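Local coordinates for protein neutral ceramidase (Pseudomonas aeruginosa, PDB 2ZWS) that hydrolyses the N-acyl linkage of ceramides to sphingosine and free fatty acid with one zinc ion per subunit, and also catalyses the reverse synthesis, at residues 3-8 with 144-149; 15-20 with 548-553; 552-557 with 616-621. One frame throughout, in Å; residues are numbered along the deposited sequence.

Contact 1: residues 3-8 with 144-149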
loop_
_atom_site.group_PDB
_atom_site.type_symbol
_atom_site.label_atom_id
_atom_site.label_comp_id
_atom_site.label_asym_id
_atom_site.label_seq_id
_atom_site.Cartn_x
_atom_site.Cartn_y
_atom_site.Cartn_z
ATOM N N LEU A 3 25.963 -20.479 4.763
ATOM C CA LEU A 3 24.563 -20.035 4.878
ATOM C C LEU A 3 23.714 -20.314 3.638
ATOM O O LEU A 3 24.198 -20.199 2.510
ATOM C CB LEU A 3 24.515 -18.563 5.285
ATOM C CG LEU A 3 25.022 -18.318 6.712
ATOM C CD1 LEU A 3 25.442 -16.875 6.910
ATOM C CD2 LEU A 3 23.992 -18.719 7.751
ATOM N N PRO A 4 22.440 -20.712 3.855
ATOM C CA PRO A 4 21.598 -21.205 2.754
ATOM C C PRO A 4 21.123 -20.137 1.753
ATOM O O PRO A 4 20.862 -20.457 0.586
ATOM C CB PRO A 4 20.396 -21.828 3.475
ATOM C CG PRO A 4 20.350 -21.175 4.814
ATOM C CD PRO A 4 21.765 -20.792 5.164
ATOM N N TYR A 5 21.014 -18.894 2.211
ATOM C CA TYR A 5 20.462 -17.820 1.382
ATOM C C TYR A 5 21.341 -16.596 1.454
ATOM O O TYR A 5 22.191 -16.477 2.348
ATOM C CB TYR A 5 19.038 -17.449 1.846
ATOM C CG TYR A 5 18.060 -18.589 1.763
ATOM C CD1 TYR A 5 17.608 -19.224 2.909
ATOM C CD2 TYR A 5 17.587 -19.047 0.527
ATOM C CE1 TYR A 5 16.705 -20.288 2.848
ATOM C CE2 TYR A 5 16.705 -20.117 0.452
ATOM C CZ TYR A 5 16.263 -20.726 1.616
ATOM O OH TYR A 5 15.371 -21.771 1.544
ATOM N N ARG A 6 21.140 -15.693 0.504
ATOM C CA ARG A 6 21.556 -14.316 0.686
ATOM C C ARG A 6 20.283 -13.499 0.650
ATOM O O ARG A 6 19.325 -13.861 -0.051
ATOM C CB ARG A 6 22.496 -13.878 -0.426
ATOM C CG ARG A 6 23.844 -14.581 -0.379
ATOM C CD ARG A 6 24.675 -14.184 -1.594
ATOM N NE ARG A 6 24.147 -14.735 -2.849
ATOM C CZ ARG A 6 24.508 -15.906 -3.367
ATOM N NH1 ARG A 6 25.399 -16.678 -2.745
ATOM N NH2 ARG A 6 23.965 -16.314 -4.509
ATOM N N PHE A 7 20.240 -12.407 1.394
ATOM C CA PHE A 7 19.082 -11.488 1.233
ATOM C C PHE A 7 19.556 -10.047 1.196
ATOM O O PHE A 7 20.667 -9.750 1.670
ATOM C CB PHE A 7 18.016 -11.676 2.324
ATOM C CG PHE A 7 18.519 -11.497 3.717
ATOM C CD1 PHE A 7 18.719 -10.219 4.252
ATOM C CD2 PHE A 7 18.797 -12.618 4.513
ATOM C CE1 PHE A 7 19.199 -10.069 5.560
ATOM C CE2 PHE A 7 19.279 -12.462 5.811
ATOM C CZ PHE A 7 19.496 -11.193 6.317
ATOM N N GLY A 8 18.734 -9.171 0.618
ATOM C CA GLY A 8 19.045 -7.755 0.601
ATOM C C GLY A 8 17.791 -6.998 0.926
ATOM O O GLY A 8 16.711 -7.356 0.427
ATOM N N GLY A 144 22.577 -15.138 4.980
ATOM C CA GLY A 144 21.709 -15.232 6.130
ATOM C C GLY A 144 20.803 -16.434 6.101
ATOM O O GLY A 144 20.902 -17.326 5.218
ATOM N N ARG A 145 19.959 -16.460 7.117
ATOM C CA ARG A 145 18.974 -17.506 7.325
ATOM C C ARG A 145 17.589 -16.874 7.312
ATOM O O ARG A 145 17.411 -15.683 7.643
ATOM C CB ARG A 145 19.191 -18.152 8.682
ATOM C CG ARG A 145 20.577 -18.789 8.780
ATOM C CD ARG A 145 20.908 -19.273 10.176
ATOM N NE ARG A 145 20.213 -20.498 10.558
ATOM C CZ ARG A 145 20.457 -21.170 11.691
ATOM N NH1 ARG A 145 19.809 -22.294 11.958
ATOM N NH2 ARG A 145 21.361 -20.709 12.565
ATOM N N LEU A 146 16.626 -17.684 6.927
ATOM C CA LEU A 146 15.215 -17.287 6.896
ATOM C C LEU A 146 14.428 -18.144 7.877
ATOM O O LEU A 146 14.571 -19.376 7.910
ATOM C CB LEU A 146 14.649 -17.452 5.484
ATOM C CG LEU A 146 14.752 -16.284 4.470
ATOM C CD1 LEU A 146 16.037 -15.518 4.500
ATOM C CD2 LEU A 146 14.482 -16.761 3.047
ATOM N N PHE A 147 13.608 -17.489 8.678
ATOM C CA PHE A 147 12.674 -18.211 9.536
ATOM C C PHE A 147 11.232 -17.834 9.273
ATOM O O PHE A 147 10.940 -16.694 8.882
ATOM C CB PHE A 147 13.005 -18.005 11.018
ATOM C CG PHE A 147 14.312 -18.600 11.416
ATOM C CD1 PHE A 147 14.341 -19.821 12.066
ATOM C CD2 PHE A 147 15.507 -17.970 11.108
ATOM C CE1 PHE A 147 15.576 -20.397 12.430
ATOM C CE2 PHE A 147 16.754 -18.557 11.455
ATOM C CZ PHE A 147 16.764 -19.773 12.101
ATOM N N TYR A 148 10.356 -18.791 9.503
ATOM C CA TYR A 148 8.911 -18.593 9.350
ATOM C C TYR A 148 8.205 -18.882 10.685
ATOM O O TYR A 148 8.573 -19.822 11.399
ATOM C CB TYR A 148 8.364 -19.531 8.270
ATOM C CG TYR A 148 6.861 -19.494 8.188
ATOM C CD1 TYR A 148 6.104 -20.338 8.984
ATOM C CD2 TYR A 148 6.200 -18.598 7.345
ATOM C CE1 TYR A 148 4.737 -20.298 8.947
ATOM C CE2 TYR A 148 4.810 -18.573 7.289
ATOM C CZ TYR A 148 4.110 -19.423 8.094
ATOM O OH TYR A 148 2.734 -19.411 8.072
ATOM N N GLY A 149 7.180 -18.100 11.010
ATOM C CA GLY A 149 6.315 -18.442 12.137
ATOM C C GLY A 149 4.936 -17.878 11.912
ATOM O O GLY A 149 4.749 -17.020 11.052
#

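Contact 2: residues 15-20 with 548-553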
loop_
_atom_site.group_PDB
_atom_site.type_symbol
_atom_site.label_atom_id
_atom_site.label_comp_id
_atom_site.label_asym_id
_atom_site.label_seq_id
_atom_site.Cartn_x
_atom_site.Cartn_y
_atom_site.Cartn_z
ATOM N N THR A 15 6.397 8.670 -2.019
ATOM C CA THR A 15 5.358 9.665 -1.667
ATOM C C THR A 15 5.049 10.540 -2.884
ATOM O O THR A 15 5.959 11.076 -3.526
ATOM C CB THR A 15 5.835 10.580 -0.530
ATOM O OG1 THR A 15 6.320 9.783 0.566
ATOM C CG2 THR A 15 4.679 11.464 -0.026
ATOM N N GLY A 16 3.776 10.717 -3.171
ATOM C CA GLY A 16 3.357 11.502 -4.307
ATOM C C GLY A 16 2.964 12.917 -3.915
ATOM O O GLY A 16 3.432 13.452 -2.924
ATOM N N GLU A 17 2.066 13.512 -4.694
ATOM C CA GLU A 17 1.780 14.955 -4.579
ATOM C C GLU A 17 1.062 15.272 -3.273
ATOM O O GLU A 17 -0.013 14.714 -2.999
ATOM C CB GLU A 17 0.943 15.374 -5.798
ATOM C CG GLU A 17 1.760 15.311 -7.112
ATOM C CD GLU A 17 0.905 15.227 -8.361
ATOM O OE1 GLU A 17 0.309 14.158 -8.658
ATOM O OE2 GLU A 17 0.824 16.260 -9.045
ATOM N N ALA A 18 1.650 16.142 -2.452
ATOM C CA ALA A 18 1.181 16.381 -1.069
ATOM C C ALA A 18 0.110 17.452 -0.896
ATOM O O ALA A 18 -0.414 17.650 0.203
ATOM C CB ALA A 18 2.361 16.685 -0.158
ATOM N N ALA A 19 -0.218 18.143 -1.976
ATOM C CA ALA A 19 -1.416 18.982 -1.922
ATOM C C ALA A 19 -2.183 18.985 -3.221
ATOM O O ALA A 19 -1.599 18.950 -4.300
ATOM C CB ALA A 19 -1.050 20.407 -1.546
ATOM N N GLU A 20 -3.511 19.004 -3.090
ATOM C CA GLU A 20 -4.455 19.237 -4.198
ATOM C C GLU A 20 -4.521 18.064 -5.200
ATOM O O GLU A 20 -4.722 18.255 -6.418
ATOM C CB GLU A 20 -4.209 20.612 -4.879
ATOM C CG GLU A 20 -4.475 21.800 -3.904
ATOM C CD GLU A 20 -4.468 23.177 -4.583
ATOM O OE1 GLU A 20 -3.783 23.322 -5.617
ATOM O OE2 GLU A 20 -5.139 24.108 -4.054
ATOM N N HIS A 548 3.781 25.784 -3.536
ATOM C CA HIS A 548 2.998 24.563 -3.703
ATOM C C HIS A 548 3.844 23.267 -3.707
ATOM O O HIS A 548 4.773 23.151 -4.491
ATOM C CB HIS A 548 2.254 24.653 -5.024
ATOM C CG HIS A 548 0.992 23.857 -5.052
ATOM N ND1 HIS A 548 0.957 22.494 -4.823
ATOM C CD2 HIS A 548 -0.292 24.236 -5.254
ATOM C CE1 HIS A 548 -0.293 22.073 -4.907
ATOM N NE2 HIS A 548 -1.071 23.111 -5.162
ATOM N N PRO A 549 3.510 22.283 -2.841
ATOM C CA PRO A 549 4.287 21.027 -2.839
ATOM C C PRO A 549 4.181 20.224 -4.148
ATOM O O PRO A 549 5.011 19.334 -4.361
ATOM C CB PRO A 549 3.698 20.237 -1.643
ATOM C CG PRO A 549 2.419 20.818 -1.384
ATOM C CD PRO A 549 2.457 22.268 -1.806
ATOM N N LYS A 550 3.188 20.515 -5.012
ATOM C CA LYS A 550 3.164 19.858 -6.351
ATOM C C LYS A 550 4.399 20.214 -7.172
ATOM O O LYS A 550 4.750 19.491 -8.113
ATOM C CB LYS A 550 1.930 20.223 -7.189
ATOM C CG LYS A 550 0.700 19.408 -6.905
ATOM C CD LYS A 550 -0.508 19.897 -7.750
ATOM C CE LYS A 550 -1.662 18.957 -7.527
ATOM N NZ LYS A 550 -2.859 19.355 -8.303
ATOM N N ASN A 551 5.056 21.315 -6.824
ATOM C CA ASN A 551 6.251 21.738 -7.578
ATOM C C ASN A 551 7.425 20.758 -7.456
ATOM O O ASN A 551 8.199 20.617 -8.393
ATOM C CB ASN A 551 6.734 23.110 -7.119
ATOM C CG ASN A 551 5.800 24.230 -7.509
ATOM O OD1 ASN A 551 5.182 24.232 -8.599
ATOM N ND2 ASN A 551 5.665 25.191 -6.614
ATOM N N ASP A 552 7.548 20.091 -6.306
ATOM C CA ASP A 552 8.634 19.138 -6.061
ATOM C C ASP A 552 8.196 18.231 -4.906
ATOM O O ASP A 552 7.870 18.715 -3.829
ATOM C CB ASP A 552 9.939 19.870 -5.738
ATOM C CG ASP A 552 11.163 18.969 -5.815
ATOM O OD1 ASP A 552 11.166 17.866 -5.219
ATOM O OD2 ASP A 552 12.140 19.362 -6.501
ATOM N N LEU A 553 8.209 16.919 -5.123
ATOM C CA LEU A 553 7.786 15.952 -4.076
ATOM C C LEU A 553 8.771 15.826 -2.944
ATOM O O LEU A 553 8.480 15.206 -1.908
ATOM C CB LEU A 553 7.622 14.572 -4.692
ATOM C CG LEU A 553 6.744 14.528 -5.927
ATOM C CD1 LEU A 553 6.585 13.097 -6.418
ATOM C CD2 LEU A 553 5.423 15.085 -5.624
HETATM O O HOH W 1 5.590 15.014 -1.577
HETATM O O HOH W 2 -1.981 16.466 -9.768
HETATM O O HOH W 3 2.491 18.167 -9.788
HETATM O O HOH W 4 4.338 17.027 -2.973
HETATM O O HOH W 5 -3.489 22.016 -7.961
#

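Contact 3: residues 552-557 with 616-621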
loop_
_atom_site.group_PDB
_atom_site.type_symbol
_atom_site.label_atom_id
_atom_site.label_comp_id
_atom_site.label_asym_id
_atom_site.label_seq_id
_atom_site.Cartn_x
_atom_site.Cartn_y
_atom_site.Cartn_z
ATOM N N ASP A 552 7.548 20.091 -6.306
ATOM C CA ASP A 552 8.634 19.138 -6.061
ATOM C C ASP A 552 8.196 18.231 -4.906
ATOM O O ASP A 552 7.870 18.715 -3.829
ATOM C CB ASP A 552 9.939 19.870 -5.738
ATOM C CG ASP A 552 11.163 18.969 -5.815
ATOM O OD1 ASP A 552 11.166 17.866 -5.219
ATOM O OD2 ASP A 552 12.140 19.362 -6.501
ATOM N N LEU A 553 8.209 16.919 -5.123
ATOM C CA LEU A 553 7.786 15.952 -4.076
ATOM C C LEU A 553 8.771 15.826 -2.944
ATOM O O LEU A 553 8.480 15.206 -1.908
ATOM C CB LEU A 553 7.622 14.572 -4.692
ATOM C CG LEU A 553 6.744 14.528 -5.927
ATOM C CD1 LEU A 553 6.585 13.097 -6.418
ATOM C CD2 LEU A 553 5.423 15.085 -5.624
ATOM N N ARG A 554 9.962 16.374 -3.168
ATOM C CA ARG A 554 11.050 16.293 -2.202
ATOM C C ARG A 554 11.371 14.830 -1.827
ATOM O O ARG A 554 11.554 14.476 -0.667
ATOM C CB ARG A 554 10.778 17.191 -0.987
ATOM C CG ARG A 554 10.612 18.659 -1.425
ATOM C CD ARG A 554 10.893 19.662 -0.331
ATOM N NE ARG A 554 12.303 19.695 0.066
ATOM C CZ ARG A 554 13.265 20.333 -0.598
ATOM N NH1 ARG A 554 14.507 20.288 -0.130
ATOM N NH2 ARG A 554 12.987 20.990 -1.724
ATOM N N THR A 555 11.409 14.011 -2.873
ATOM C CA THR A 555 11.647 12.585 -2.787
ATOM C C THR A 555 13.022 12.353 -2.119
ATOM O O THR A 555 14.050 12.967 -2.533
ATOM C CB THR A 555 11.589 12.010 -4.204
ATOM O OG1 THR A 555 10.295 12.263 -4.793
ATOM C CG2 THR A 555 11.927 10.511 -4.230
ATOM N N GLU A 556 13.048 11.491 -1.096
ATOM C CA GLU A 556 14.253 11.165 -0.306
ATOM C C GLU A 556 14.767 12.357 0.492
ATOM O O GLU A 556 15.870 12.313 1.069
ATOM C CB GLU A 556 15.374 10.569 -1.172
ATOM C CG GLU A 556 14.968 9.284 -1.955
ATOM C CD GLU A 556 14.689 8.058 -1.071
ATOM O OE1 GLU A 556 15.146 7.978 0.085
ATOM O OE2 GLU A 556 14.095 7.115 -1.587
ATOM N N LYS A 557 13.973 13.429 0.483
ATOM C CA LYS A 557 14.259 14.615 1.283
ATOM C C LYS A 557 13.081 14.948 2.201
ATOM O O LYS A 557 12.322 14.037 2.584
ATOM C CB LYS A 557 14.697 15.778 0.387
ATOM C CG LYS A 557 15.975 15.454 -0.424
ATOM C CD LYS A 557 16.284 16.556 -1.434
ATOM C CE LYS A 557 17.089 17.681 -0.793
ATOM N NZ LYS A 557 17.313 18.815 -1.741
ATOM N N ARG A 616 13.293 23.940 10.702
ATOM C CA ARG A 616 13.604 24.392 9.360
ATOM C C ARG A 616 12.559 23.876 8.360
ATOM O O ARG A 616 12.135 22.701 8.423
ATOM C CB ARG A 616 15.008 23.926 8.966
ATOM C CG ARG A 616 15.510 24.435 7.651
ATOM C CD ARG A 616 17.019 24.275 7.543
ATOM N NE ARG A 616 17.478 24.688 6.220
ATOM C CZ ARG A 616 18.749 24.706 5.839
ATOM N NH1 ARG A 616 19.065 25.093 4.612
ATOM N NH2 ARG A 616 19.695 24.315 6.685
ATOM N N HIS A 617 12.167 24.742 7.431
ATOM C CA HIS A 617 11.260 24.383 6.356
ATOM C C HIS A 617 11.969 24.431 5.005
ATOM O O HIS A 617 12.741 25.346 4.740
ATOM C CB HIS A 617 10.032 25.314 6.342
ATOM C CG HIS A 617 9.183 25.200 5.116
ATOM N ND1 HIS A 617 8.636 24.003 4.685
ATOM C CD2 HIS A 617 8.724 26.153 4.266
ATOM C CE1 HIS A 617 7.915 24.225 3.598
ATOM N NE2 HIS A 617 7.964 25.517 3.318
ATOM N N TYR A 618 11.722 23.420 4.178
ATOM C CA TYR A 618 12.178 23.387 2.786
ATOM C C TYR A 618 10.959 23.253 1.887
ATOM O O TYR A 618 10.098 22.416 2.165
ATOM C CB TYR A 618 13.066 22.166 2.549
ATOM C CG TYR A 618 14.286 22.037 3.408
ATOM C CD1 TYR A 618 15.527 22.431 2.917
ATOM C CD2 TYR A 618 14.231 21.491 4.688
ATOM C CE1 TYR A 618 16.672 22.288 3.682
ATOM C CE2 TYR A 618 15.368 21.341 5.468
ATOM C CZ TYR A 618 16.591 21.758 4.951
ATOM O OH TYR A 618 17.753 21.616 5.693
ATOM N N GLY A 619 10.882 24.051 0.825
ATOM C CA GLY A 619 9.785 23.989 -0.143
ATOM C C GLY A 619 10.258 24.417 -1.526
ATOM O O GLY A 619 11.464 24.576 -1.750
ATOM N N ASN A 620 9.322 24.599 -2.448
ATOM C CA ASN A 620 9.644 24.980 -3.822
ATOM C C ASN A 620 8.558 25.887 -4.344
ATOM O O ASN A 620 7.375 25.698 -4.026
ATOM C CB ASN A 620 9.793 23.733 -4.728
ATOM C CG ASN A 620 10.877 22.787 -4.240
ATOM O OD1 ASN A 620 10.637 21.991 -3.325
ATOM N ND2 ASN A 620 12.096 22.884 -4.820
ATOM N N ALA A 621 8.953 26.881 -5.136
ATOM C CA ALA A 621 8.004 27.845 -5.685
ATOM C C ALA A 621 8.113 27.973 -7.204
ATOM O O ALA A 621 9.203 27.833 -7.751
ATOM C CB ALA A 621 8.205 29.203 -5.029
HETATM O O HOH W 6 7.972 21.392 -3.079
#

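Contact 1: residues 3-8 with 144-149
The amide N of G144 donates to Y5 O over 3.0 Å. The return bond, Y5 N to G144 O, is weak at 3.4 Å, so the hydrogen-bonded antiparallel pair Y5-G144 is lopsided. It is the one bridge between the two segments, whose strand axes diverge at 86°. Beyond it side chains take over. L146 sends its two methyls to different rings: CD2 sits over one face of the Y5 ring, 4.2 Å from the centroid and 18° off the normal, a CH-pi contact, while CD1 approaches F7 CD2 at 4.0 Å. With chi1 at 58°, F7 holds CG between its backbone N and carbonyl carbon, and its CE2 lies against the backbone of G144, 3.7 Å from CA, in the space a side chain on that residue would occupy. The L3 and R145 side chains cross at about a right angle, L3 CD2 3.6 Å from R145 CG. Strand 5-13 lies between 41-49, which R6 meets through E48, and 142-152, whose other neighbours 181-189 and 289-291 pack against L146 through F187 and V291.

Contact 2: residues 15-20 with 548-553
Two direct hydrogen bonds, both ending on E20, join the loops 15-20 and 548-553. H548 NE2 donates to E20 OE1 at 2.8 Å and nearly straight (169°); the oxygen lies in the imidazole plane, yet it is met from above the carboxylate plane, the two planes being 60° apart. The other imidazole nitrogen, ND1, accepts from K550 N at 3.0 Å, so both ring nitrogens are bonded, which fixes the ring's rotation. K550, extended to its tip, runs past A19 O and delivers NZ to E20 O at 2.9 Å, above that carbonyl plane.

Water forms a second set of links. One molecule connects G16 O with L553 O, another A18 N with P549 O, and a third E17 OE2 with K550 O. A further one lies between E20 OE1 and K550 NZ, whose direct separation is 4.9 Å. The other carboxylate oxygen of E17, OE1, turns to T122.

The remaining contacts are van der Waals. The apolar pair is A19 CB with P549 CG, pressed to 3.5 Å, closer than carbons usually come; L553 places CD1 against T15 O and CD2 against the G16 carbonyl group. W588 of strand 584-591 packs on A19, E20 and P549, and meets the H548 ring.

This buried joint ties an N-terminal loop to one from the C-terminal part of the chain. Donation from NE2 with acceptance at ND1 is consistent with a neutral H548, while the nearby carboxylates would tend to favour a charged K550.

Contact 3: residues 552-557 with 616-621
R554 leaves its backbone with CG anti to the carbonyl carbon (chi1 -59°) and then bends at chi3 (68°), which lays its guanidinium along segment 616-621; N620, with its CG likewise anti to the carbonyl carbon, sends its amide out from the strand to meet it. NH2 of R554 donates to N620 OD1 at 3.0 Å with an N-H...O angle of 147°. The oxygen lies close to the guanidinium plane, whereas the donor is tilted out of the amide's carbonyl plane. Two residues earlier on the strand, Y618 covers one guanidinium face with its CB, 3.6 Å from R554 NH1. The phenol ring is nearly parallel to the guanidinium but displaced from it: NH1 reaches 3.9 Å from Y618 CD1, and the overlap falls on the CB end of the side chain.

The loop that presents R554 is built from two turns that share this residue. D552 OD1 uses its anti lone pair to accept from R554 N at 2.8 Å, closing an Asx turn, and a type II beta turn runs from R554 to K557, with K557 N bonded to R554 O. Strand 611-622 belongs to a five-stranded sheet of the C-terminal beta-sandwich, and N620 opens the region required for correct folding and localization.

N620 OD1 also lies 3.3 Å from D552 CB, and a water 2.7 Å from this OD1 approaches D552 O as well. The guanidinium has further partners: NH2 forms a salt bridge to E631 on the adjoining strand 629-642, and NE donates to T558 O.

Contacts 2 and 3 are neighbours, with centres about 9 Å apart, and they share D552 and L553: the loop between strands 539-545 and 560-566 faces segment 15-20 with one part and strand 611-622 with the next. N551 ND2 joins them, 3.1 Å from N620 O, a probable hydrogen bond. Both lie beside the magnesium ligand D579, whose side chain is about 7 Å from that of T15 and 6 Å from that of R554; the ion itself is about 10 and 13 Å from these side chains, too far to bind. Contact 1, its centre about 38 Å from that of contact 2, lies away from the annotated sites, though strand 5-13 leads between them.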